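Local coordinates for glutamine amidotransferase type-2 domain-containing protein (Pseudomonas aeruginosa PAO1, PDB 1TE5), which is a predicted class II glutamine amidotransferase of the Ntn-hydrolase type, which probably releases ammonia from glutamine, its acceptor substrate being unknown, at residues I38-Y41 and V46-F49; H92-E97 and W103-N108; T222-E227 and V244-G249; H77-N82 and L202-L207; D34-A39 and R62-F67. All coordinates share one frame; numbering follows the deposited sequence.

Contact 1 (I38-Y41 and V46-F49)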
# COMPACT_ATOMS: atom_id res chain seq x y z
N ILE A 38 -0.31 1.01 9.92
CA ILE A 38 -1.47 0.16 10.12
C ILE A 38 -1.90 -0.44 8.79
O ILE A 38 -2.28 0.29 7.87
CB ILE A 38 -2.65 0.95 10.70
CG1 ILE A 38 -2.27 1.55 12.06
CG2 ILE A 38 -3.87 0.06 10.84
CD1 ILE A 38 -3.22 2.61 12.55
N ALA A 39 -1.78 -1.76 8.68
CA ALA A 39 -2.18 -2.47 7.48
C ALA A 39 -3.32 -3.39 7.88
O ALA A 39 -3.35 -3.89 8.99
CB ALA A 39 -1.02 -3.27 6.94
N PHE A 40 -4.30 -3.52 7.00
CA PHE A 40 -5.42 -4.40 7.26
C PHE A 40 -5.98 -4.95 5.96
O PHE A 40 -5.71 -4.41 4.89
CB PHE A 40 -6.50 -3.72 8.12
CG PHE A 40 -7.09 -2.49 7.50
CD1 PHE A 40 -8.29 -2.57 6.78
CD2 PHE A 40 -6.48 -1.25 7.66
CE1 PHE A 40 -8.88 -1.42 6.23
CE2 PHE A 40 -7.04 -0.10 7.11
CZ PHE A 40 -8.25 -0.18 6.40
N TYR A 41 -6.75 -6.03 6.04
CA TYR A 41 -7.30 -6.65 4.85
C TYR A 41 -8.77 -6.48 4.59
O TYR A 41 -9.58 -6.40 5.51
CB TYR A 41 -6.95 -8.14 4.86
CG TYR A 41 -5.47 -8.39 4.87
CD1 TYR A 41 -4.73 -8.24 6.04
CD2 TYR A 41 -4.82 -8.78 3.71
CE1 TYR A 41 -3.36 -8.47 6.05
CE2 TYR A 41 -3.45 -9.01 3.70
CZ TYR A 41 -2.73 -8.85 4.87
OH TYR A 41 -1.38 -9.08 4.86
N VAL A 46 -5.20 -5.50 0.56
CA VAL A 46 -4.66 -4.92 1.78
C VAL A 46 -4.56 -3.39 1.70
O VAL A 46 -4.25 -2.83 0.65
CB VAL A 46 -3.27 -5.52 2.12
CG1 VAL A 46 -2.31 -5.33 0.97
CG2 VAL A 46 -2.68 -4.87 3.35
N ARG A 47 -4.89 -2.72 2.80
CA ARG A 47 -4.79 -1.27 2.87
C ARG A 47 -3.64 -0.91 3.81
O ARG A 47 -3.48 -1.51 4.86
CB ARG A 47 -6.08 -0.65 3.39
CG ARG A 47 -7.27 -0.84 2.47
CD ARG A 47 -8.42 0.01 2.92
NE ARG A 47 -9.64 -0.23 2.15
CZ ARG A 47 -9.98 0.44 1.05
NH1 ARG A 47 -11.11 0.14 0.42
NH2 ARG A 47 -9.19 1.40 0.57
N LEU A 48 -2.83 0.07 3.42
CA LEU A 48 -1.70 0.47 4.23
C LEU A 48 -1.63 1.98 4.44
O LEU A 48 -1.64 2.76 3.48
CB LEU A 48 -0.39 -0.01 3.59
CG LEU A 48 0.92 0.35 4.29
CD1 LEU A 48 1.02 -0.33 5.66
CD2 LEU A 48 2.08 -0.05 3.41
N PHE A 49 -1.57 2.39 5.71
CA PHE A 49 -1.47 3.79 6.09
C PHE A 49 -0.27 3.82 7.02
O PHE A 49 -0.25 3.11 8.03
CB PHE A 49 -2.71 4.24 6.85
CG PHE A 49 -4.01 4.01 6.13
CD1 PHE A 49 -4.74 2.84 6.34
CD2 PHE A 49 -4.52 4.97 5.25
CE1 PHE A 49 -5.96 2.63 5.68
CE2 PHE A 49 -5.74 4.76 4.59
CZ PHE A 49 -6.45 3.58 4.81

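Contact 2 (H92-E97 and W103-N108)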
# COMPACT_ATOMS: atom_id res chain seq x y z
N HIS A 92 7.33 0.77 9.23
CA HIS A 92 6.59 -0.49 9.30
C HIS A 92 5.11 -0.19 9.22
O HIS A 92 4.67 0.90 9.58
CB HIS A 92 6.80 -1.18 10.66
CG HIS A 92 8.21 -1.54 10.97
ND1 HIS A 92 9.28 -0.70 10.74
CD2 HIS A 92 8.73 -2.65 11.56
CE1 HIS A 92 10.39 -1.26 11.18
NE2 HIS A 92 10.08 -2.44 11.68
N PRO A 93 4.30 -1.17 8.80
CA PRO A 93 4.71 -2.53 8.40
C PRO A 93 5.12 -2.59 6.91
O PRO A 93 4.96 -1.61 6.19
CB PRO A 93 3.46 -3.36 8.70
CG PRO A 93 2.36 -2.40 8.46
CD PRO A 93 2.85 -1.14 9.10
N PHE A 94 5.64 -3.74 6.48
CA PHE A 94 6.07 -3.93 5.10
C PHE A 94 5.20 -4.97 4.38
O PHE A 94 4.74 -5.94 4.99
CB PHE A 94 7.54 -4.34 5.04
CG PHE A 94 8.47 -3.37 5.71
CD1 PHE A 94 9.00 -3.63 6.96
CD2 PHE A 94 8.79 -2.16 5.09
CE1 PHE A 94 9.85 -2.71 7.58
CE2 PHE A 94 9.64 -1.24 5.70
CZ PHE A 94 10.16 -1.51 6.94
N ILE A 95 4.96 -4.75 3.09
CA ILE A 95 4.14 -5.65 2.29
C ILE A 95 4.90 -6.21 1.09
O ILE A 95 5.74 -5.53 0.49
CB ILE A 95 2.87 -4.93 1.76
CG1 ILE A 95 2.13 -4.25 2.91
CG2 ILE A 95 1.95 -5.92 1.03
CD1 ILE A 95 0.88 -3.55 2.47
N ARG A 96 4.59 -7.45 0.73
CA ARG A 96 5.20 -8.12 -0.41
C ARG A 96 4.37 -9.35 -0.76
O ARG A 96 3.95 -10.08 0.14
CB ARG A 96 6.65 -8.51 -0.10
CG ARG A 96 7.61 -8.15 -1.22
CD ARG A 96 8.96 -7.67 -0.71
NE ARG A 96 8.76 -6.42 0.01
CZ ARG A 96 9.67 -5.47 0.16
NH1 ARG A 96 9.38 -4.38 0.85
NH2 ARG A 96 10.88 -5.59 -0.40
N GLU A 97 4.08 -9.54 -2.04
CA GLU A 97 3.28 -10.70 -2.43
C GLU A 97 4.12 -11.95 -2.67
O GLU A 97 5.21 -11.88 -3.23
CB GLU A 97 2.39 -10.41 -3.65
CG GLU A 97 3.06 -10.51 -5.01
CD GLU A 97 2.92 -11.87 -5.70
OE1 GLU A 97 2.22 -12.78 -5.20
OE2 GLU A 97 3.52 -12.02 -6.76
N TRP A 103 1.68 -10.35 1.72
CA TRP A 103 2.19 -10.64 3.04
C TRP A 103 2.47 -9.35 3.77
O TRP A 103 3.01 -8.41 3.17
CB TRP A 103 3.47 -11.48 2.97
CG TRP A 103 3.22 -12.94 2.79
CD1 TRP A 103 2.42 -13.53 1.84
CD2 TRP A 103 3.78 -14.01 3.56
NE1 TRP A 103 2.46 -14.90 1.97
CE2 TRP A 103 3.28 -15.22 3.02
CE3 TRP A 103 4.65 -14.07 4.65
CZ2 TRP A 103 3.64 -16.47 3.53
CZ3 TRP A 103 5.01 -15.31 5.16
CH2 TRP A 103 4.49 -16.49 4.60
N THR A 104 2.16 -9.31 5.06
CA THR A 104 2.38 -8.11 5.88
C THR A 104 3.32 -8.48 7.03
O THR A 104 3.17 -9.53 7.65
CB THR A 104 1.02 -7.54 6.39
OG1 THR A 104 0.25 -7.04 5.29
CG2 THR A 104 1.26 -6.40 7.36
N PHE A 105 4.29 -7.62 7.32
CA PHE A 105 5.27 -7.87 8.36
C PHE A 105 5.54 -6.66 9.26
O PHE A 105 5.72 -5.53 8.79
CB PHE A 105 6.56 -8.32 7.68
CG PHE A 105 7.71 -8.61 8.61
CD1 PHE A 105 7.93 -9.89 9.10
CD2 PHE A 105 8.64 -7.62 8.92
CE1 PHE A 105 9.05 -10.17 9.88
CE2 PHE A 105 9.77 -7.90 9.70
CZ PHE A 105 9.97 -9.18 10.17
N ALA A 106 5.58 -6.90 10.57
CA ALA A 106 5.87 -5.85 11.53
C ALA A 106 6.84 -6.44 12.55
O ALA A 106 6.61 -7.52 13.08
CB ALA A 106 4.60 -5.38 12.20
N HIS A 107 7.94 -5.73 12.79
CA HIS A 107 8.96 -6.18 13.72
C HIS A 107 9.35 -5.13 14.76
O HIS A 107 9.54 -3.95 14.45
CB HIS A 107 10.18 -6.58 12.90
CG HIS A 107 11.44 -6.66 13.71
ND1 HIS A 107 12.65 -6.13 13.30
CD2 HIS A 107 11.68 -7.21 14.93
CE1 HIS A 107 13.57 -6.36 14.21
NE2 HIS A 107 13.01 -7.01 15.21
N ASN A 108 9.41 -5.57 16.01
CA ASN A 108 9.79 -4.71 17.12
C ASN A 108 11.05 -5.30 17.72
O ASN A 108 11.08 -6.47 18.08
CB ASN A 108 8.70 -4.67 18.18
CG ASN A 108 9.12 -3.92 19.43
OD1 ASN A 108 9.22 -4.49 20.51
ND2 ASN A 108 9.39 -2.62 19.27

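Contact 3 (T222-E227 and V244-G249)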
# COMPACT_ATOMS: atom_id res chain seq x y z
N THR A 222 -9.49 -11.51 18.44
CA THR A 222 -8.27 -11.52 19.23
C THR A 222 -7.39 -10.32 18.93
O THR A 222 -7.16 -9.98 17.77
CB THR A 222 -7.46 -12.78 18.97
OG1 THR A 222 -8.18 -13.90 19.48
CG2 THR A 222 -6.09 -12.70 19.65
N VAL A 223 -6.93 -9.67 19.98
CA VAL A 223 -6.05 -8.52 19.85
C VAL A 223 -4.69 -8.93 20.38
O VAL A 223 -4.59 -9.66 21.37
CB VAL A 223 -6.58 -7.32 20.66
CG1 VAL A 223 -5.69 -6.10 20.44
CG2 VAL A 223 -8.03 -7.02 20.27
N ILE A 224 -3.64 -8.53 19.67
CA ILE A 224 -2.26 -8.84 20.06
C ILE A 224 -1.51 -7.50 20.16
O ILE A 224 -1.64 -6.65 19.28
CB ILE A 224 -1.58 -9.74 19.00
CG1 ILE A 224 -2.45 -10.98 18.74
CG2 ILE A 224 -0.21 -10.17 19.48
CD1 ILE A 224 -2.31 -11.52 17.36
N ALA A 225 -0.79 -7.29 21.26
CA ALA A 225 -0.05 -6.06 21.46
C ALA A 225 1.27 -6.39 22.12
O ALA A 225 1.48 -7.53 22.54
CB ALA A 225 -0.84 -5.11 22.32
N THR A 226 2.18 -5.42 22.18
CA THR A 226 3.48 -5.63 22.82
C THR A 226 3.24 -5.90 24.30
O THR A 226 3.99 -6.63 24.95
CB THR A 226 4.41 -4.41 22.63
OG1 THR A 226 4.94 -4.41 21.29
CG2 THR A 226 5.57 -4.44 23.62
N GLU A 227 2.18 -5.30 24.83
CA GLU A 227 1.78 -5.47 26.22
C GLU A 227 0.33 -5.04 26.38
O GLU A 227 -0.15 -4.20 25.61
CB GLU A 227 2.69 -4.69 27.17
CG GLU A 227 2.63 -3.18 27.00
CD GLU A 227 3.70 -2.46 27.81
OE1 GLU A 227 3.87 -1.24 27.60
OE2 GLU A 227 4.38 -3.10 28.65
N VAL A 244 2.58 -18.20 17.95
CA VAL A 244 1.19 -18.60 17.91
C VAL A 244 0.68 -18.32 16.50
O VAL A 244 1.09 -17.34 15.88
CB VAL A 244 0.31 -17.82 18.92
CG1 VAL A 244 -1.13 -18.27 18.82
CG2 VAL A 244 0.79 -18.05 20.35
N LEU A 245 -0.12 -19.23 15.97
CA LEU A 245 -0.69 -19.01 14.65
C LEU A 245 -2.17 -18.82 14.87
O LEU A 245 -2.84 -19.67 15.47
CB LEU A 245 -0.44 -20.20 13.72
CG LEU A 245 -0.81 -19.93 12.25
CD1 LEU A 245 -0.03 -18.73 11.73
CD2 LEU A 245 -0.52 -21.15 11.40
N TRP A 246 -2.64 -17.65 14.45
CA TRP A 246 -4.03 -17.27 14.58
C TRP A 246 -4.69 -17.35 13.23
O TRP A 246 -4.03 -17.34 12.19
CB TRP A 246 -4.13 -15.83 15.09
CG TRP A 246 -3.56 -15.65 16.43
CD1 TRP A 246 -2.29 -15.26 16.73
CD2 TRP A 246 -4.22 -15.87 17.67
NE1 TRP A 246 -2.12 -15.23 18.09
CE2 TRP A 246 -3.29 -15.59 18.70
CE3 TRP A 246 -5.52 -16.27 18.02
CZ2 TRP A 246 -3.62 -15.71 20.06
CZ3 TRP A 246 -5.84 -16.39 19.38
CH2 TRP A 246 -4.89 -16.10 20.38
N TRP A 247 -6.01 -17.45 13.26
CA TRP A 247 -6.84 -17.50 12.07
C TRP A 247 -8.25 -17.55 12.61
O TRP A 247 -8.59 -18.44 13.40
CB TRP A 247 -6.53 -18.75 11.23
CG TRP A 247 -7.09 -18.69 9.83
CD1 TRP A 247 -7.97 -17.77 9.34
CD2 TRP A 247 -6.79 -19.57 8.75
NE1 TRP A 247 -8.24 -18.02 8.02
CE2 TRP A 247 -7.53 -19.12 7.63
CE3 TRP A 247 -5.97 -20.70 8.61
CZ2 TRP A 247 -7.47 -19.76 6.39
CZ3 TRP A 247 -5.91 -21.32 7.37
CH2 TRP A 247 -6.66 -20.86 6.28
N GLY A 248 -9.07 -16.57 12.22
CA GLY A 248 -10.43 -16.50 12.70
C GLY A 248 -10.53 -16.23 14.20
O GLY A 248 -11.53 -16.55 14.83
N GLY A 249 -9.49 -15.61 14.75
CA GLY A 249 -9.47 -15.30 16.17
C GLY A 249 -9.17 -16.51 17.03
O GLY A 249 -9.10 -16.41 18.25

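Contact 4 (H77-N82 and L202-L207)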
# COMPACT_ATOMS: atom_id res chain seq x y z
N HIS A 77 2.29 -1.12 13.67
CA HIS A 77 3.45 -0.83 14.50
C HIS A 77 3.43 0.66 14.81
O HIS A 77 3.63 1.50 13.94
CB HIS A 77 4.75 -1.14 13.77
CG HIS A 77 5.99 -1.20 14.61
ND1 HIS A 77 6.07 -0.61 15.85
CD2 HIS A 77 7.20 -1.77 14.39
CE1 HIS A 77 7.27 -0.81 16.36
NE2 HIS A 77 7.97 -1.52 15.49
N ILE A 78 3.17 0.98 16.07
CA ILE A 78 3.10 2.37 16.51
C ILE A 78 4.37 2.75 17.28
O ILE A 78 5.04 1.89 17.85
CB ILE A 78 1.86 2.58 17.42
CG1 ILE A 78 0.62 1.97 16.77
CG2 ILE A 78 1.63 4.06 17.71
CD1 ILE A 78 0.28 2.51 15.41
N ARG A 79 4.69 4.05 17.29
CA ARG A 79 5.86 4.56 17.99
C ARG A 79 7.12 3.76 17.69
O ARG A 79 7.77 3.22 18.59
CB ARG A 79 5.62 4.66 19.50
CG ARG A 79 4.63 5.76 19.89
CD ARG A 79 4.55 5.99 21.40
NE ARG A 79 4.03 4.83 22.12
CZ ARG A 79 4.78 3.98 22.82
NH1 ARG A 79 4.22 2.95 23.44
NH2 ARG A 79 6.09 4.16 22.90
N GLN A 80 7.47 3.70 16.42
CA GLN A 80 8.65 2.98 15.97
C GLN A 80 9.88 3.81 16.32
O GLN A 80 9.96 4.99 15.98
CB GLN A 80 8.55 2.74 14.47
CG GLN A 80 7.28 1.99 14.09
CD GLN A 80 7.08 1.85 12.60
OE1 GLN A 80 8.03 1.96 11.83
NE2 GLN A 80 5.85 1.59 12.19
N ALA A 81 10.82 3.17 17.00
CA ALA A 81 12.06 3.82 17.43
C ALA A 81 12.66 4.71 16.35
O ALA A 81 12.82 4.30 15.20
CB ALA A 81 13.08 2.78 17.88
N ASN A 82 12.98 5.94 16.75
CA ASN A 82 13.57 6.94 15.85
C ASN A 82 15.01 6.54 15.47
O ASN A 82 15.69 7.26 14.75
CB ASN A 82 13.59 8.33 16.53
CG ASN A 82 12.28 8.68 17.23
OD1 ASN A 82 12.04 8.27 18.37
ND2 ASN A 82 11.46 9.49 16.58
N LEU A 202 -9.10 0.32 23.91
CA LEU A 202 -7.73 0.06 24.23
C LEU A 202 -7.08 1.41 24.05
O LEU A 202 -7.53 2.28 23.30
CB LEU A 202 -7.10 -0.90 23.24
CG LEU A 202 -7.79 -2.19 22.87
CD1 LEU A 202 -6.83 -2.96 21.99
CD2 LEU A 202 -8.17 -3.01 24.12
N LYS A 203 -5.95 1.65 24.76
CA LYS A 203 -5.30 2.90 24.58
C LYS A 203 -3.84 2.96 25.09
O LYS A 203 -3.35 2.17 25.90
CB LYS A 203 -6.15 4.06 25.22
CG LYS A 203 -5.84 4.36 26.66
CD LYS A 203 -6.28 3.25 27.63
CE LYS A 203 -6.12 3.59 29.14
NZ LYS A 203 -5.52 2.53 30.00
N ASP A 204 -3.10 3.86 24.39
CA ASP A 204 -1.72 4.16 24.61
C ASP A 204 -1.76 5.41 25.47
O ASP A 204 -2.66 5.62 26.25
CB ASP A 204 -1.08 4.45 23.29
CG ASP A 204 0.37 4.11 23.19
OD1 ASP A 204 0.90 4.03 22.08
OD2 ASP A 204 0.98 3.91 24.27
N ALA A 205 -0.74 6.27 25.27
CA ALA A 205 -0.71 7.52 25.98
C ALA A 205 -1.21 8.61 25.04
O ALA A 205 -1.76 9.64 25.47
CB ALA A 205 0.78 7.80 26.35
N ASP A 206 -0.98 8.36 23.76
CA ASP A 206 -1.37 9.29 22.67
C ASP A 206 -2.09 8.52 21.59
O ASP A 206 -1.99 8.91 20.42
CB ASP A 206 -0.12 9.94 22.04
CG ASP A 206 0.58 10.90 22.99
OD1 ASP A 206 -0.06 11.88 23.40
OD2 ASP A 206 1.74 10.62 23.36
N LEU A 207 -2.88 7.51 21.99
CA LEU A 207 -3.63 6.72 21.02
C LEU A 207 -4.81 6.03 21.68
O LEU A 207 -4.76 5.69 22.86
CB LEU A 207 -2.72 5.66 20.39
CG LEU A 207 -3.40 4.58 19.54
CD1 LEU A 207 -3.73 5.14 18.16
CD2 LEU A 207 -2.51 3.36 19.43

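Contact 5 (D34-A39 and R62-F67)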
# COMPACT_ATOMS: atom_id res chain seq x y z
N ASP A 34 6.00 10.02 16.84
CA ASP A 34 6.76 8.86 16.42
C ASP A 34 6.06 8.12 15.29
O ASP A 34 4.84 8.00 15.26
CB ASP A 34 6.97 7.89 17.59
CG ASP A 34 8.22 8.19 18.40
OD1 ASP A 34 8.35 7.62 19.50
OD2 ASP A 34 9.07 8.98 17.94
N GLY A 35 6.87 7.57 14.40
CA GLY A 35 6.36 6.82 13.25
C GLY A 35 5.37 5.69 13.55
O GLY A 35 5.46 5.03 14.59
N TRP A 36 4.43 5.48 12.64
CA TRP A 36 3.41 4.45 12.83
C TRP A 36 3.02 3.76 11.53
O TRP A 36 3.33 4.25 10.44
CB TRP A 36 2.17 5.08 13.47
CG TRP A 36 1.61 6.19 12.65
CD1 TRP A 36 2.07 7.47 12.58
CD2 TRP A 36 0.54 6.10 11.70
NE1 TRP A 36 1.36 8.19 11.65
CE2 TRP A 36 0.41 7.37 11.09
CE3 TRP A 36 -0.32 5.07 11.30
CZ2 TRP A 36 -0.53 7.64 10.11
CZ3 TRP A 36 -1.26 5.34 10.32
CH2 TRP A 36 -1.36 6.62 9.74
N GLY A 37 2.27 2.68 11.64
CA GLY A 37 1.84 1.97 10.45
C GLY A 37 0.70 1.03 10.79
O GLY A 37 0.71 0.36 11.82
N ILE A 38 -0.31 1.01 9.92
CA ILE A 38 -1.47 0.16 10.12
C ILE A 38 -1.90 -0.44 8.79
O ILE A 38 -2.28 0.29 7.87
CB ILE A 38 -2.65 0.95 10.70
CG1 ILE A 38 -2.27 1.55 12.06
CG2 ILE A 38 -3.87 0.06 10.84
CD1 ILE A 38 -3.22 2.61 12.55
N ALA A 39 -1.78 -1.76 8.68
CA ALA A 39 -2.18 -2.47 7.48
C ALA A 39 -3.32 -3.39 7.88
O ALA A 39 -3.35 -3.89 8.99
CB ALA A 39 -1.02 -3.27 6.94
N ARG A 62 -4.59 11.54 9.43
CA ARG A 62 -6.00 11.88 9.43
C ARG A 62 -6.77 10.83 8.63
O ARG A 62 -7.94 10.56 8.90
CB ARG A 62 -6.22 13.26 8.80
CG ARG A 62 -5.95 14.43 9.72
CD ARG A 62 -6.50 15.73 9.12
NE ARG A 62 -5.58 16.35 8.17
CZ ARG A 62 -4.45 16.95 8.52
NH1 ARG A 62 -3.66 17.49 7.60
NH2 ARG A 62 -4.09 16.99 9.80
N LEU A 63 -6.11 10.29 7.61
CA LEU A 63 -6.71 9.28 6.76
C LEU A 63 -7.11 8.00 7.51
O LEU A 63 -8.21 7.49 7.32
CB LEU A 63 -5.79 8.96 5.58
CG LEU A 63 -6.21 9.47 4.20
CD1 LEU A 63 -7.38 8.66 3.70
CD2 LEU A 63 -6.54 10.96 4.24
N VAL A 64 -6.22 7.47 8.36
CA VAL A 64 -6.54 6.26 9.13
C VAL A 64 -7.74 6.48 10.04
O VAL A 64 -8.52 5.55 10.27
CB VAL A 64 -5.41 5.80 10.06
CG1 VAL A 64 -4.52 4.83 9.36
CG2 VAL A 64 -4.65 6.99 10.59
N GLN A 65 -7.82 7.68 10.61
CA GLN A 65 -8.90 8.02 11.51
C GLN A 65 -10.24 8.26 10.84
O GLN A 65 -11.28 7.98 11.44
CB GLN A 65 -8.52 9.24 12.35
CG GLN A 65 -7.29 9.03 13.19
CD GLN A 65 -7.09 10.12 14.21
OE1 GLN A 65 -7.88 10.27 15.15
NE2 GLN A 65 -6.04 10.90 14.03
N ARG A 66 -10.24 8.80 9.62
CA ARG A 66 -11.50 9.06 8.92
C ARG A 66 -12.08 7.87 8.13
O ARG A 66 -13.26 7.86 7.76
CB ARG A 66 -11.40 10.32 8.04
CG ARG A 66 -10.28 10.32 7.02
CD ARG A 66 -10.12 11.70 6.37
NE ARG A 66 -11.22 12.06 5.48
CZ ARG A 66 -11.11 12.84 4.40
NH1 ARG A 66 -12.17 13.10 3.65
NH2 ARG A 66 -9.93 13.36 4.07
N PHE A 67 -11.25 6.86 7.90
CA PHE A 67 -11.66 5.67 7.16
C PHE A 67 -12.40 4.66 8.03
O PHE A 67 -11.88 4.22 9.05
CB PHE A 67 -10.41 5.00 6.54
CG PHE A 67 -10.72 3.80 5.68
CD1 PHE A 67 -10.96 3.94 4.32
CD2 PHE A 67 -10.80 2.53 6.24
CE1 PHE A 67 -11.27 2.84 3.53
CE2 PHE A 67 -11.10 1.42 5.45
CZ PHE A 67 -11.34 1.58 4.10

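Contact 1 (I38-Y41 and V46-F49)
F40 and R47 face each other as an antiparallel hydrogen-bonded pair in a hairpin whose strands run at 166°, and their side chains share one face of the sheet with I38 and F49. This is the tight side. F40 takes the crowded rotamer, with CG between its backbone N and carbonyl carbon (chi1 60°), which tips the ring toward the partner strand. R47 puts CB over one face of that ring, 4.0 Å from the centroid, and its extended chain then runs out past the rim, CD 3.5 Å from F40 CZ. The F40 and F49 rings meet rim to rim instead of stacking, F40 CE2 to F49 CE1 being 3.3 Å with the planes only 18° apart. On the other face, lined by A39, Y41, V46 and L48, the two strands touch more loosely; P93 and T104 cover much of it, though V46 and L48 keep some exposure to solvent. Here A39 CB touches L48 CD1 at 3.8 Å and V46 CG2 only at 4.3 Å. V46 CB sits over a face of the Y41 ring, 4.2 Å from its centroid, while the phenol oxygen turns off to T104 and Y102. Two backbone bonds of 2.8 Å, I38 N to F49 O and R47 N to F40 O, belong to the two hydrogen-bonded pairs. R47 carries its charge past the aromatic ring to E42 and to the backbone oxygens of Q50 and D51 in the second subunit. The chemistry thus divides this side chain: its methylenes serve the buried hairpin, its guanidinium E42 and the dimer interface.

Contact 2 (H92-E97 and W103-N108)
W103 O is held by two groups of the facing strand: R96 N donates to it at 3.1 Å, and I95 CA makes a CA-H...O contact, also of 3.1 Å. The return bond of this antiparallel pair is shorter, W103 N to R96 O at 2.8 Å. At the next hydrogen-bonded pair, F94 N binds F105 O at 2.9 Å, and P93 CB crowds the same oxygen at 3.1 Å. A cis peptide bond precedes P93. P93 CB also meets T104 CG2 at 4.0 Å, and I95 lies alongside T104, both side chains pointing the same way; the threonine hydroxyl itself is bonded to Y41. The hairpin forms one edge of the second large sheet of the Ntn-type fold, strand 94-98 being outermost within the chain. H92 has CG beside its backbone N (chi1 -61°), which folds the imidazole back against F94, whose CE1 stands 3.8 Å above the middle of the ring. The imidazole edge is turned to the backbone of H107, with H107 N in its plane. S129 OG then joins the two histidines, bonding H92 NE2 and H107 ND1, and V169 O takes H107 NE2. At the far end, R96 NE reaches back to I95 O at 3.2 Å, and NH1 pairs with E130 on helix 128-143. Both imidazoles thus have defined partners, which should fix their ring orientations, and the R96 guanidinium is tied both to its own strand and to the covering helix, so that hairpin and helix are joined by charge as well as by the apolar packing of F94 on F133.

Contact 3 (T222-E227 and V244-G249)
T222 meets the second segment through both branches of its side chain. With OG1 beside the backbone N (chi1 -67°), the methyl CG2 is anti to that nitrogen and presses on the six-membered ring of W246, 3.7 Å from the centroid and only 12° off the ring normal, a clear CH-pi contact over the face. Its hydroxyl donates to G249 O at 2.9 Å, with the donor tilted 26° from the carbonyl plane, and also bonds T192 on the adjacent strand. Two residues on, I224 points the same way and slides past the indole, bringing CD1 over the five-membered ring at 4.1 Å from its centroid. The two side chains thus share one face of W246, while V244 CG1 lies 3.2 Å above the plane on the opposite face, toward the rim. Y190 adds an edge-to-face ring contact. Two antiparallel sheets are bridged in this way, the one holding 220-225 and the one holding 243-247, as in the alpha-beta-beta-alpha sandwich of Ntn hydrolases. G249 N is further anchored by S8 of strand 4-9, V251 and T182 of strands 250-253 and 180-183 touch W246, and helix 150-165 packs against L245 and W247.

Contact 4 (H77-N82 and L202-L207)
R79 leaves its backbone with CG anti to the carbonyl carbon and then bends at chi3 (-65°), while D204 swings its carboxylate away from its own backbone N (chi1 -151°), and the two side chains approach from opposite directions. R79 NE donates to D204 OD1 at 3.2 Å, nearly straight (173°); the oxygen lies in the guanidinium plane and is met on its syn side, but out of the carboxylate plane. The two flat groups are steeply inclined, and the second link, R79 NH1 to D204 OD2 at 3.5 Å, is weak, and the place of OD2 is less sure. Beside the salt bridge, I78 CG1 and L207 CD2 make a thin apolar contact at 4.3 Å. R79 stands at the corner where strand 73-80 turns, and D204 in the loop between strands 200-203 and 207-211, so the pair ties the seven-stranded sheet of the Ntn fold to the small four-stranded one. Both side chains touch C2; class II amidotransferases use an N-terminal cysteine as nucleophile, so this bridge probably borders the active site. The corner is braced by Q80, whose NE2 donates to H77 O at 2.8 Å and whose CG stands 3.3 Å above the centre of the H77 imidazole. Across the loop, D204 N binds L207 O at 2.9 Å, and D206 turns to R25 and T29.

Contact 5 (D34-A39 and R62-F67)
This is an apolar helix-on-sheet contact, in which V64 of helix 59-66 is pressed against W36 and I38 of strand 35-42. W36 and V64 approach from opposite directions. The indole sends its benzo end outward: CG lies between the backbone N and the carbonyl carbon (chi1 58°), and CZ3 and CH2 lead. The two methyls of V64 divide between these two ring atoms, CG1 3.4 Å from W36 CZ3 and CG2 3.4 Å from W36 CH2, meeting the indole obliquely. I38 comes in from the next position on this face of the strand, crossing V64 with CD1 at 4.1 Å from V64 CG1. F19 meets the indole with the ring planes inclined, V60 and A61 of the same helix cover it further, and F17 packs on I38. The outer side of the helix turns toward the second subunit, where L63 meets F49 of that chain. With no polar group joining the two segments, their junction rests on apolar fit and burial, and the branched valine, together with F19, V60 and A61, should limit the rotation of the indole.

From the N terminus, contact 1 closes a short hairpin between strands 35-42 and 45-51, and contact 5, starting from the same strand, closes a wider loop around it to reach helix 59-66. Contact 4 opens next, from strand 73-80, the sheet neighbour of 35-42, and reaches the loop after strand 200-203, tying on the small sheet of 12-19 and 207-211. Nested inside its loop, contact 2 closes a second hairpin, whose P93 rests on A39 and L48 of contact 1. Contact 3 follows in series and bridges that hairpin's sheet to the sheet of contacts 1 and 5. None of the loops cross. Contacts 1, 2 and 5 also touch the second subunit, which contacts 3 and 4 do not.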